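Local coordinates for protein catalase (Corynebacterium glutamicum, PDB 4B7H) that breaks hydrogen peroxide down to water and oxygen at a haem and is inhibited by nitric oxide, at residues F77-I82 and Y309-R314. Numbering follows the deposited sequence.
Sequences FGELHI and YFILNR
His81 and Tyr309 lie side by side across two antiparallel strands, their ring planes within 1° of parallel but slid so far that they barely overlap. The slide sets Tyr309 OH 3.5 Å from His81 CG, over the middle of the imidazole face, while His81 CB makes a CH-pi contact 3.9 Å from the tyrosine centroid. With CG between backbone N and carbonyl carbon (chi1 70°), Tyr309 swings its ring over the neighbouring strand. His81 NE2 donates in its own ring plane to the anti lone pair of Glu79 OE1, at 2.8 Å. The other carboxylate oxygen, Glu79 OE2, accepts Asn313 ND2 at 3.1 Å, in the amide plane but from above the carboxylate, the planes 84° apart. OE2 also takes Ala5 N, while Ser4 binds Asn313 OD1, so the N-terminal arm borders this mixed, partly exposed face.

That stack and the Glu79 bridge are the tight part; across the opposite, buried apolar face the strands touch only lightly, Leu80 CD1 lying 4.2 Å from Phe310 CB. Strands 100-108, 125-132 and 270-279 cover Phe310, and Phe130 and Leu94 cover Leu80, on the inner side of the catalase beta-barrel. Between the faces runs a regular backbone ladder, from His81 N to Tyr309 O through the paired bonds of Glu79 and Ile311, until a classic bulge sets Asn313 and Arg314 against Phe77. Phe77 O receives Arg314 N from above its carbonyl plane and, weakly, Asn313 N. Gripped through both oxygens, the Glu79 carboxylate can hardly rotate, and its charge would probably polarise His81 and raise its proton affinity.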
loop_
_atom_site.group_PDB
_atom_site.type_symbol
_atom_site.label_atom_id
_atom_site.label_comp_id
_atom_site.label_asym_id
_atom_site.label_seq_id
_atom_site.Cartn_x
_atom_site.Cartn_y
_atom_site.Cartn_z
ATOM N N PHE A 77 20.726 -12.185 -17.481
ATOM C CA PHE A 77 19.879 -12.549 -18.599
ATOM C C PHE A 77 20.713 -13.334 -19.589
ATOM O O PHE A 77 21.943 -13.302 -19.539
ATOM C CB PHE A 77 19.267 -11.292 -19.237
ATOM C CG PHE A 77 18.342 -10.556 -18.317
ATOM C CD1 PHE A 77 18.846 -9.684 -17.362
ATOM C CD2 PHE A 77 16.970 -10.757 -18.385
ATOM C CE1 PHE A 77 17.988 -9.011 -16.493
ATOM C CE2 PHE A 77 16.107 -10.100 -17.523
ATOM C CZ PHE A 77 16.619 -9.218 -16.573
ATOM N N GLY A 78 20.049 -14.048 -20.485
ATOM C CA GLY A 78 20.768 -14.926 -21.386
ATOM C C GLY A 78 19.873 -15.649 -22.366
ATOM O O GLY A 78 18.853 -15.112 -22.801
ATOM N N GLU A 79 20.272 -16.868 -22.722
ATOM C CA GLU A 79 19.663 -17.596 -23.838
ATOM C C GLU A 79 19.585 -19.081 -23.537
ATOM O O GLU A 79 20.558 -19.676 -23.040
ATOM C CB GLU A 79 20.494 -17.398 -25.118
ATOM C CG GLU A 79 20.743 -15.943 -25.479
ATOM C CD GLU A 79 21.760 -15.750 -26.587
ATOM O OE1 GLU A 79 22.222 -16.749 -27.186
ATOM O OE2 GLU A 79 22.102 -14.581 -26.865
ATOM N N LEU A 80 18.439 -19.678 -23.860
ATOM C CA LEU A 80 18.272 -21.127 -23.852
ATOM C C LEU A 80 18.396 -21.645 -25.282
ATOM O O LEU A 80 17.707 -21.156 -26.178
ATOM C CB LEU A 80 16.889 -21.494 -23.303
ATOM C CG LEU A 80 16.455 -22.959 -23.425
ATOM C CD1 LEU A 80 17.311 -23.843 -22.529
ATOM C CD2 LEU A 80 14.975 -23.106 -23.095
ATOM N N HIS A 81 19.266 -22.633 -25.491
ATOM C CA HIS A 81 19.455 -23.241 -26.809
ATOM C C HIS A 81 19.097 -24.730 -26.783
ATOM O O HIS A 81 19.704 -25.506 -26.045
ATOM C CB HIS A 81 20.912 -23.091 -27.257
ATOM C CG HIS A 81 21.324 -21.679 -27.521
ATOM N ND1 HIS A 81 21.543 -21.194 -28.793
ATOM C CD2 HIS A 81 21.563 -20.646 -26.678
ATOM C CE1 HIS A 81 21.894 -19.922 -28.722
ATOM N NE2 HIS A 81 21.908 -19.564 -27.450
ATOM N N ILE A 82 18.126 -25.139 -27.595
ATOM C CA ILE A 82 17.775 -26.555 -27.694
ATOM C C ILE A 82 18.696 -27.266 -28.688
ATOM O O ILE A 82 18.904 -26.783 -29.805
ATOM C CB ILE A 82 16.302 -26.731 -28.106
ATOM C CG1 ILE A 82 15.391 -25.951 -27.153
ATOM C CG2 ILE A 82 15.921 -28.200 -28.150
ATOM C CD1 ILE A 82 15.598 -26.282 -25.673
ATOM N N TYR A 309 21.232 -26.384 -23.652
ATOM C CA TYR A 309 22.008 -25.662 -22.651
ATOM C C TYR A 309 21.472 -24.248 -22.525
ATOM O O TYR A 309 20.772 -23.759 -23.418
ATOM C CB TYR A 309 23.499 -25.627 -23.023
ATOM C CG TYR A 309 23.827 -24.759 -24.227
ATOM C CD1 TYR A 309 23.800 -25.281 -25.516
ATOM C CD2 TYR A 309 24.174 -23.419 -24.072
ATOM C CE1 TYR A 309 24.098 -24.487 -26.620
ATOM C CE2 TYR A 309 24.470 -22.616 -25.160
ATOM C CZ TYR A 309 24.434 -23.152 -26.435
ATOM O OH TYR A 309 24.735 -22.343 -27.516
ATOM N N PHE A 310 21.804 -23.577 -21.429
ATOM C CA PHE A 310 21.568 -22.142 -21.363
ATOM C C PHE A 310 22.841 -21.418 -20.942
ATOM O O PHE A 310 23.725 -21.998 -20.301
ATOM C CB PHE A 310 20.328 -21.762 -20.522
ATOM C CG PHE A 310 20.474 -21.974 -19.037
ATOM C CD1 PHE A 310 21.152 -21.049 -18.251
ATOM C CD2 PHE A 310 19.872 -23.066 -18.417
ATOM C CE1 PHE A 310 21.258 -21.225 -16.879
ATOM C CE2 PHE A 310 19.978 -23.253 -17.043
ATOM C CZ PHE A 310 20.675 -22.331 -16.276
ATOM N N ILE A 311 22.938 -20.160 -21.352
ATOM C CA ILE A 311 24.124 -19.346 -21.146
ATOM C C ILE A 311 23.694 -17.995 -20.589
ATOM O O ILE A 311 22.653 -17.463 -20.982
ATOM C CB ILE A 311 24.914 -19.192 -22.480
ATOM C CG1 ILE A 311 26.205 -18.395 -22.287
ATOM C CG2 ILE A 311 24.030 -18.607 -23.591
ATOM C CD1 ILE A 311 27.127 -18.432 -23.504
ATOM N N LEU A 312 24.463 -17.466 -19.641
ATOM C CA LEU A 312 24.166 -16.145 -19.096
ATOM C C LEU A 312 25.143 -15.161 -19.724
ATOM O O LEU A 312 26.353 -15.222 -19.456
ATOM C CB LEU A 312 24.295 -16.128 -17.571
ATOM C CG LEU A 312 23.466 -17.182 -16.830
ATOM C CD1 LEU A 312 23.645 -17.052 -15.317
ATOM C CD2 LEU A 312 21.995 -17.083 -17.215
ATOM N N ASN A 313 24.627 -14.267 -20.567
ATOM C CA ASN A 313 25.500 -13.360 -21.310
ATOM C C ASN A 313 25.135 -11.876 -21.235
ATOM O O ASN A 313 25.655 -11.074 -22.005
ATOM C CB ASN A 313 25.631 -13.806 -22.779
ATOM C CG ASN A 313 24.306 -13.759 -23.533
ATOM O OD1 ASN A 313 23.282 -13.304 -23.006
ATOM N ND2 ASN A 313 24.323 -14.228 -24.779
ATOM N N ARG A 314 24.258 -11.506 -20.306
ATOM C CA ARG A 314 23.857 -10.113 -20.186
ATOM C C ARG A 314 23.584 -9.758 -18.734
ATOM O O ARG A 314 22.742 -10.381 -18.082
ATOM C CB ARG A 314 22.613 -9.856 -21.047
ATOM C CG ARG A 314 21.940 -8.488 -20.813
ATOM C CD ARG A 314 22.788 -7.310 -21.324
ATOM N NE ARG A 314 22.988 -7.414 -22.766
ATOM C CZ ARG A 314 24.158 -7.630 -23.357
ATOM N NH1 ARG A 314 25.270 -7.717 -22.636
ATOM N NH2 ARG A 314 24.219 -7.738 -24.680
#